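Local coordinates for protein tryptophanyl-tRNA synthetase (Thermus thermophilus, PDB 2EL7) that probably catalyses the ATP-dependent attachment of tryptophan to its cognate tRNA, as a homodimeric class I aminoacyl-tRNA synthetase, at residues D105-T110 / G125-P130; T99-G104 / R159-R164. One frame throughout, in Å; residues are numbered along the deposited sequence.

Contact 1 of 2, residues D105-T110 / G125-P130; sequences DLTRMT and GLLMYP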
ATOM      1  N   ASP A 105     -13.123  -8.917   8.534  1.00 20.32           N
ATOM      2  CA  ASP A 105     -12.490 -10.105   7.968  1.00 31.33           C
ATOM      3  C   ASP A 105     -10.984 -10.141   8.251  1.00 37.34           C
ATOM      4  O   ASP A 105     -10.397 -11.223   8.355  1.00 41.97           O
ATOM      5  CB  ASP A 105     -12.711 -10.171   6.454  1.00 30.65           C
ATOM      6  CG  ASP A 105     -14.177 -10.343   6.087  1.00 42.65           C
ATOM      7  OD1 ASP A 105     -14.524 -10.039   4.919  1.00 37.29           O
ATOM      8  OD2 ASP A 105     -14.971 -10.784   6.963  1.00 31.39           O
ATOM      9  N   LEU A 106     -10.349  -8.972   8.364  1.00 33.44           N
ATOM     10  CA  LEU A 106      -8.916  -8.951   8.647  1.00 27.01           C
ATOM     11  C   LEU A 106      -8.658  -9.157  10.128  1.00 23.23           C
ATOM     12  O   LEU A 106      -7.815  -9.967  10.508  1.00 26.01           O
ATOM     13  CB  LEU A 106      -8.284  -7.641   8.182  1.00 22.29           C
ATOM     14  CG  LEU A 106      -8.260  -7.471   6.668  1.00 22.26           C
ATOM     15  CD1 LEU A 106      -7.844  -6.076   6.311  1.00 26.12           C
ATOM     16  CD2 LEU A 106      -7.330  -8.487   6.075  1.00 19.55           C
ATOM     17  N   THR A 107      -9.390  -8.445  10.971  1.00 21.26           N
ATOM     18  CA  THR A 107      -9.194  -8.594  12.405  1.00 22.11           C
ATOM     19  C   THR A 107      -9.428 -10.042  12.869  1.00 27.87           C
ATOM     20  O   THR A 107      -8.872 -10.472  13.883  1.00 32.87           O
ATOM     21  CB  THR A 107     -10.088  -7.596  13.185  1.00 22.64           C
ATOM     22  OG1 THR A 107     -11.465  -7.834  12.889  1.00 47.56           O
ATOM     23  CG2 THR A 107      -9.778  -6.172  12.754  1.00 16.78           C
ATOM     24  N   ARG A 108     -10.194 -10.815  12.101  1.00 25.09           N
ATOM     25  CA  ARG A 108     -10.456 -12.205  12.463  1.00 27.03           C
ATOM     26  C   ARG A 108      -9.542 -13.233  11.817  1.00 31.57           C
ATOM     27  O   ARG A 108      -9.738 -14.434  12.024  1.00 32.01           O
ATOM     28  CB  ARG A 108     -11.899 -12.589  12.142  1.00 20.38           C
ATOM     29  CG  ARG A 108     -12.896 -11.843  12.948  1.00 25.13           C
ATOM     30  CD  ARG A 108     -14.304 -12.228  12.593  1.00 32.67           C
ATOM     31  NE  ARG A 108     -15.115 -11.039  12.753  1.00 42.03           N
ATOM     32  CZ  ARG A 108     -15.587 -10.332  11.743  1.00 40.57           C
ATOM     33  NH1 ARG A 108     -16.303  -9.239  11.971  1.00 51.92           N
ATOM     34  NH2 ARG A 108     -15.375 -10.743  10.502  1.00 51.65           N
ATOM     35  N   MET A 109      -8.577 -12.795  11.013  1.00 31.65           N
ATOM     36  CA  MET A 109      -7.666 -13.757  10.398  1.00 31.86           C
ATOM     37  C   MET A 109      -6.906 -14.362  11.561  1.00 34.09           C
ATOM     38  O   MET A 109      -6.470 -13.647  12.471  1.00 30.17           O
ATOM     39  CB  MET A 109      -6.683 -13.080   9.445  1.00 29.36           C
ATOM     40  CG  MET A 109      -7.353 -12.401   8.246  1.00 41.10           C
ATOM     41  SD  MET A 109      -7.914 -13.510   6.953  1.00 37.31           S
ATOM     42  CE  MET A 109      -6.299 -14.159   6.339  1.00 26.56           C
ATOM     43  N   THR A 110      -6.766 -15.680  11.532  1.00 26.18           N
ATOM     44  CA  THR A 110      -6.090 -16.397  12.577  1.00 27.26           C
ATOM     45  C   THR A 110      -4.710 -15.865  12.930  1.00 29.34           C
ATOM     46  O   THR A 110      -4.388 -15.750  14.106  1.00 35.28           O
ATOM     47  CB  THR A 110      -5.938 -17.867  12.212  1.00 30.35           C
ATOM     48  OG1 THR A 110      -7.214 -18.394  11.866  1.00 29.77           O
ATOM     49  CG2 THR A 110      -5.372 -18.656  13.385  1.00 27.92           C
ATOM     50  N   GLY A 125       0.869  -3.475   9.923  1.00 31.45           N
ATOM     51  CA  GLY A 125       1.496  -4.389   8.988  1.00 30.63           C
ATOM     52  C   GLY A 125       0.993  -5.805   9.210  1.00 32.48           C
ATOM     53  O   GLY A 125       0.699  -6.504   8.240  1.00 42.95           O
ATOM     54  N   LEU A 126       0.897  -6.241  10.464  1.00 31.02           N
ATOM     55  CA  LEU A 126       0.374  -7.579  10.756  1.00 35.06           C
ATOM     56  C   LEU A 126      -1.072  -7.674  10.229  1.00 35.19           C
ATOM     57  O   LEU A 126      -1.428  -8.640   9.535  1.00 25.60           O
ATOM     58  CB  LEU A 126       0.347  -7.877  12.278  1.00 33.44           C
ATOM     59  CG  LEU A 126       1.599  -8.115  13.145  1.00 48.95           C
ATOM     60  CD1 LEU A 126       2.813  -8.448  12.250  1.00 33.95           C
ATOM     61  CD2 LEU A 126       1.870  -6.873  14.039  1.00 37.58           C
ATOM     62  N   LEU A 127      -1.899  -6.674  10.556  1.00 18.66           N
ATOM     63  CA  LEU A 127      -3.291  -6.698  10.117  1.00 28.80           C
ATOM     64  C   LEU A 127      -3.468  -6.676   8.594  1.00 29.98           C
ATOM     65  O   LEU A 127      -4.230  -7.472   8.046  1.00 29.57           O
ATOM     66  CB  LEU A 127      -4.085  -5.525  10.716  1.00 24.31           C
ATOM     67  CG  LEU A 127      -5.557  -5.444  10.254  1.00 28.20           C
ATOM     68  CD1 LEU A 127      -6.359  -6.528  10.957  1.00 27.26           C
ATOM     69  CD2 LEU A 127      -6.158  -4.079  10.576  1.00 17.15           C
ATOM     70  N   MET A 128      -2.754  -5.770   7.927  1.00 25.64           N
ATOM     71  CA  MET A 128      -2.852  -5.589   6.476  1.00 24.89           C
ATOM     72  C   MET A 128      -2.036  -6.560   5.586  1.00 26.24           C
ATOM     73  O   MET A 128      -2.221  -6.577   4.365  1.00 21.45           O
ATOM     74  CB  MET A 128      -2.475  -4.140   6.113  1.00 17.30           C
ATOM     75  CG  MET A 128      -3.245  -3.072   6.866  1.00 19.33           C
ATOM     76  SD  MET A 128      -5.031  -3.362   6.736  1.00 29.07           S
ATOM     77  CE  MET A 128      -5.227  -3.522   5.001  1.00 26.26           C
ATOM     78  N   TYR A 129      -1.162  -7.373   6.166  1.00 16.56           N
ATOM     79  CA  TYR A 129      -0.361  -8.266   5.324  1.00 18.32           C
ATOM     80  C   TYR A 129      -1.156  -9.163   4.383  1.00 22.07           C
ATOM     81  O   TYR A 129      -0.782  -9.344   3.221  1.00 27.80           O
ATOM     82  CB  TYR A 129       0.563  -9.133   6.172  1.00 22.16           C
ATOM     83  CG  TYR A 129       1.569  -9.918   5.358  1.00 25.77           C
ATOM     84  CD1 TYR A 129       2.499  -9.270   4.555  1.00 15.32           C
ATOM     85  CD2 TYR A 129       1.575 -11.328   5.377  1.00 19.43           C
ATOM     86  CE1 TYR A 129       3.416 -10.004   3.784  1.00 22.07           C
ATOM     87  CE2 TYR A 129       2.479 -12.059   4.619  1.00 14.54           C
ATOM     88  CZ  TYR A 129       3.395 -11.396   3.824  1.00 20.05           C
ATOM     89  OH  TYR A 129       4.289 -12.129   3.063  1.00 25.60           O
ATOM     90  N   PRO A 130      -2.267  -9.746   4.857  1.00 27.65           N
ATOM     91  CA  PRO A 130      -3.005 -10.605   3.918  1.00 22.91           C
ATOM     92  C   PRO A 130      -3.474  -9.873   2.656  1.00 19.63           C
ATOM     93  O   PRO A 130      -3.559 -10.475   1.577  1.00 20.37           O
ATOM     94  CB  PRO A 130      -4.153 -11.135   4.767  1.00 15.52           C
ATOM     95  CG  PRO A 130      -3.504 -11.215   6.161  1.00 22.22           C
ATOM     96  CD  PRO A 130      -2.778  -9.891   6.237  1.00 22.71           C
TER
HETATM   97  O   HOH W   1      -5.007  -9.855   9.433  1.00 25.48           O
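At the dimer-facing side of the class I catalytic domain, the short helix 103-107 and the turn after it pack on the first turns of helix 124-139, with Leu106 set against Leu127 and Met128. The backbones come closest at Leu106 and Leu127, whose CA atoms are 6.2 Å apart. Leu127 extends its CG anti to the backbone N (chi1 178°), which carries Leu127 CD1 to within 3.6 Å of Leu106 CB. Leu127 CD1 also lies 3.9 Å from Thr107 CG2, and these two side chains run alongside each other in the same direction. The other end of Leu106 meets Met128 at about a right angle: Leu106 CD1 rests 3.9 Å from both SD and CE of Met128, whose chain is folded back at chi2 and chi3.

The same residues also border the homodimer interface, where Leu106 touches Ser124 and Met128 touches Met128 of the second subunit. Within the chain, Leu157 of helix 153-169 touches both Leu106 and Pro130. Beyond the helix end, Met109 occupies the N-cap position ahead of helix 110-115, and its bent chain slides past the proline ring in the opposite direction, with Met109 CE 4.0 Å from Pro130 CB. The polar link between the segments is a single water, which donates to Leu106 O at 3.0 Å and to Leu127 O at 2.9 Å. Leu106 O also accepts the backbone N-H of Met109, so two donors reach this carbonyl where the helix gives way to the turn.

Contact 2 of 2, residues T99-G104 / R159-R164; sequences TLTPLG and REIARR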
ATOM      1  N   THR A  99      -9.231  -0.977   0.007  1.00 20.22           N
ATOM      2  CA  THR A  99     -10.536  -0.292   0.026  1.00 24.64           C
ATOM      3  C   THR A  99     -11.708  -1.252  -0.169  1.00 32.23           C
ATOM      4  O   THR A  99     -12.851  -0.925   0.171  1.00 23.39           O
ATOM      5  CB  THR A  99     -10.670   0.841  -1.070  1.00 21.49           C
ATOM      6  OG1 THR A  99     -10.637   0.262  -2.387  1.00 26.39           O
ATOM      7  CG2 THR A  99      -9.535   1.884  -0.951  1.00 18.39           C
ATOM      8  N   LEU A 100     -11.431  -2.435  -0.713  1.00 22.54           N
ATOM      9  CA  LEU A 100     -12.499  -3.399  -0.959  1.00 27.44           C
ATOM     10  C   LEU A 100     -12.512  -4.536   0.055  1.00 25.83           C
ATOM     11  O   LEU A 100     -13.079  -5.585  -0.237  1.00 21.43           O
ATOM     12  CB  LEU A 100     -12.353  -4.012  -2.350  1.00 28.20           C
ATOM     13  CG  LEU A 100     -12.257  -3.101  -3.572  1.00 30.43           C
ATOM     14  CD1 LEU A 100     -11.865  -3.950  -4.777  1.00 30.24           C
ATOM     15  CD2 LEU A 100     -13.578  -2.397  -3.801  1.00 30.91           C
ATOM     16  N   THR A 101     -11.889  -4.333   1.220  1.00 17.93           N
ATOM     17  CA  THR A 101     -11.823  -5.362   2.257  1.00 19.38           C
ATOM     18  C   THR A 101     -12.440  -4.940   3.592  1.00 25.86           C
ATOM     19  O   THR A 101     -12.013  -3.969   4.216  1.00 30.52           O
ATOM     20  CB  THR A 101     -10.354  -5.802   2.513  1.00 23.82           C
ATOM     21  OG1 THR A 101      -9.760  -6.200   1.272  1.00 26.89           O
ATOM     22  CG2 THR A 101     -10.288  -7.003   3.483  1.00 19.14           C
ATOM     23  N   PRO A 102     -13.471  -5.667   4.046  1.00 34.72           N
ATOM     24  CA  PRO A 102     -14.126  -5.346   5.327  1.00 26.28           C
ATOM     25  C   PRO A 102     -13.102  -5.517   6.458  1.00 29.48           C
ATOM     26  O   PRO A 102     -12.413  -6.539   6.524  1.00 30.58           O
ATOM     27  CB  PRO A 102     -15.240  -6.392   5.429  1.00 15.71           C
ATOM     28  CG  PRO A 102     -15.524  -6.758   3.997  1.00 28.43           C
ATOM     29  CD  PRO A 102     -14.142  -6.795   3.367  1.00 27.20           C
ATOM     30  N   LEU A 103     -13.012  -4.533   7.347  1.00 25.99           N
ATOM     31  CA  LEU A 103     -12.070  -4.588   8.456  1.00 24.53           C
ATOM     32  C   LEU A 103     -12.194  -5.883   9.263  1.00 26.28           C
ATOM     33  O   LEU A 103     -11.181  -6.528   9.584  1.00 26.25           O
ATOM     34  CB  LEU A 103     -12.306  -3.401   9.389  1.00 27.15           C
ATOM     35  CG  LEU A 103     -11.107  -2.688  10.010  1.00 33.14           C
ATOM     36  CD1 LEU A 103     -11.543  -2.051  11.301  1.00 22.53           C
ATOM     37  CD2 LEU A 103      -9.975  -3.630  10.262  1.00 27.90           C
ATOM     38  N   GLY A 104     -13.442  -6.239   9.596  1.00 26.39           N
ATOM     39  CA  GLY A 104     -13.738  -7.435  10.371  1.00 14.81           C
ATOM     40  C   GLY A 104     -13.094  -8.706   9.842  1.00 22.88           C
ATOM     41  O   GLY A 104     -12.582  -9.505  10.618  1.00 24.42           O
ATOM     42  N   ARG A 159      -9.793 -14.893  -2.811  1.00 16.05           N
ATOM     43  CA  ARG A 159     -10.916 -15.209  -3.706  1.00 23.20           C
ATOM     44  C   ARG A 159     -12.069 -14.258  -3.404  1.00 23.73           C
ATOM     45  O   ARG A 159     -12.722 -13.761  -4.312  1.00 33.89           O
ATOM     46  CB  ARG A 159     -11.410 -16.665  -3.560  1.00 15.39           C
ATOM     47  CG  ARG A 159     -10.417 -17.755  -3.957  1.00 30.63           C
ATOM     48  CD  ARG A 159     -11.109 -19.130  -4.089  1.00 42.23           C
ATOM     49  NE  ARG A 159     -11.566 -19.636  -2.805  1.00 36.97           N
ATOM     50  CZ  ARG A 159     -10.874 -20.469  -2.036  1.00 50.10           C
ATOM     51  NH1 ARG A 159     -11.380 -20.862  -0.869  1.00 58.30           N
ATOM     52  NH2 ARG A 159      -9.694 -20.935  -2.437  1.00 53.05           N
ATOM     53  N   GLU A 160     -12.318 -13.995  -2.131  1.00 25.09           N
ATOM     54  CA  GLU A 160     -13.389 -13.081  -1.777  1.00 33.87           C
ATOM     55  C   GLU A 160     -13.161 -11.725  -2.439  1.00 29.52           C
ATOM     56  O   GLU A 160     -14.093 -11.142  -2.977  1.00 32.92           O
ATOM     57  CB  GLU A 160     -13.497 -12.935  -0.244  1.00 35.98           C
ATOM     58  CG  GLU A 160     -14.408 -14.003   0.406  1.00 47.93           C
ATOM     59  CD  GLU A 160     -14.260 -14.104   1.928  1.00 52.25           C
ATOM     60  OE1 GLU A 160     -14.775 -15.083   2.520  1.00 63.05           O
ATOM     61  OE2 GLU A 160     -13.628 -13.215   2.535  1.00 63.04           O
ATOM     62  N   ILE A 161     -11.918 -11.245  -2.403  1.00 25.39           N
ATOM     63  CA  ILE A 161     -11.548  -9.965  -2.992  1.00 23.91           C
ATOM     64  C   ILE A 161     -11.684 -10.004  -4.509  1.00 28.54           C
ATOM     65  O   ILE A 161     -12.097  -9.031  -5.127  1.00 31.02           O
ATOM     66  CB  ILE A 161     -10.073  -9.564  -2.592  1.00 30.33           C
ATOM     67  CG1 ILE A 161     -10.016  -9.213  -1.097  1.00 24.15           C
ATOM     68  CG2 ILE A 161      -9.590  -8.371  -3.409  1.00 23.37           C
ATOM     69  CD1 ILE A 161      -8.651  -8.928  -0.601  1.00 13.88           C
ATOM     70  N   ALA A 162     -11.356 -11.136  -5.113  1.00 23.97           N
ATOM     71  CA  ALA A 162     -11.464 -11.249  -6.549  1.00 19.91           C
ATOM     72  C   ALA A 162     -12.926 -11.159  -6.952  1.00 28.54           C
ATOM     73  O   ALA A 162     -13.285 -10.435  -7.891  1.00 31.51           O
ATOM     74  CB  ALA A 162     -10.869 -12.555  -7.013  1.00 20.36           C
ATOM     75  N   ARG A 163     -13.776 -11.897  -6.244  1.00 26.49           N
ATOM     76  CA  ARG A 163     -15.196 -11.876  -6.544  1.00 23.19           C
ATOM     77  C   ARG A 163     -15.749 -10.475  -6.379  1.00 22.58           C
ATOM     78  O   ARG A 163     -16.482  -9.994  -7.248  1.00 27.06           O
ATOM     79  CB  ARG A 163     -15.970 -12.847  -5.647  1.00 22.93           C
ATOM     80  CG  ARG A 163     -15.681 -14.319  -5.947  1.00 31.65           C
ATOM     81  CD  ARG A 163     -16.787 -15.223  -5.422  1.00 30.56           C
ATOM     82  NE  ARG A 163     -16.834 -15.230  -3.977  1.00 34.38           N
ATOM     83  CZ  ARG A 163     -16.062 -16.000  -3.222  1.00 42.19           C
ATOM     84  NH1 ARG A 163     -15.198 -16.822  -3.800  1.00 35.16           N
ATOM     85  NH2 ARG A 163     -16.143 -15.935  -1.893  1.00 39.02           N
ATOM     86  N   ARG A 164     -15.382  -9.809  -5.288  1.00 15.38           N
ATOM     87  CA  ARG A 164     -15.877  -8.459  -5.045  1.00 18.50           C
ATOM     88  C   ARG A 164     -15.444  -7.527  -6.159  1.00 26.71           C
ATOM     89  O   ARG A 164     -16.247  -6.719  -6.632  1.00 29.87           O
ATOM     90  CB  ARG A 164     -15.379  -7.943  -3.695  1.00 20.45           C
ATOM     91  CG  ARG A 164     -16.084  -6.696  -3.234  1.00 25.21           C
ATOM     92  CD  ARG A 164     -15.783  -6.414  -1.747  1.00 47.38           C
ATOM     93  NE  ARG A 164     -16.274  -7.440  -0.813  1.00 36.20           N
ATOM     94  CZ  ARG A 164     -15.500  -8.246  -0.091  1.00 37.78           C
ATOM     95  NH1 ARG A 164     -16.054  -9.139   0.729  1.00 33.52           N
ATOM     96  NH2 ARG A 164     -14.174  -8.168  -0.186  1.00 32.52           N
TER
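Arg164 reaches from helix 153-169 to the carbonyl of Leu100, and the polar part of the contact rests on this pair. Arg164 NH2 donates to Leu100 O at 2.8 Å, but the bond is weak, with an N-H...O angle of only 125°, and the oxygen lies oblique to the guanidinium. The side chain starts with CG anti to the backbone N (chi1 -167°) and runs extended until a bend at chi3 turns the guanidinium toward Leu100 O and against Pro102.

Pro102 lies over one face of the guanidinium, offset toward the rim, with Pro102 CD 3.8 Å from Arg164 NH2, while Glu160 O sits above the opposite face, also toward the rim. Arg164 also packs on Trp123 of the second subunit.

The remaining contacts are van der Waals ones. Leu100 CB lies 4.2 Å from Arg164 CD, and the leucine packs further along the helix on Phe165, Leu168 and Phe169. Ile161 CD1 comes 3.5 Å from Thr101 OG1, a hydroxyl that is hydrogen-bonded to Phe97 O.

An arginine reaching from a helix to a main-chain carbonyl thus joins the connection between helices 89-99 and 103-107 to helix 153-169, at the dimer interface of this class I synthetase.

How the contacts relate
Together the two contacts illustrate how one short run of chain can serve several neighbours: helix 103-107 carries most of contact 1, the residues leading into it make contact 2, and the contact centres lie about 12 Å apart. Both segments of contact 1 fall between those of contact 2, the order being 99-104, 105-110, 125-130 and 159-164. They meet directly where Leu106 CG packs 3.8 Å from Thr101 CG2 and Leu127 CD2 lies 3.9 Å from Leu103 CD2. The carboxylates of Asp105 and Glu160 also come near each other. The continuous run 99-110 thus packs first on helix 153-169 and then on helix 124-139, and both contacts touch the second subunit, joining the packing of the catalytic domain to the homodimer interface.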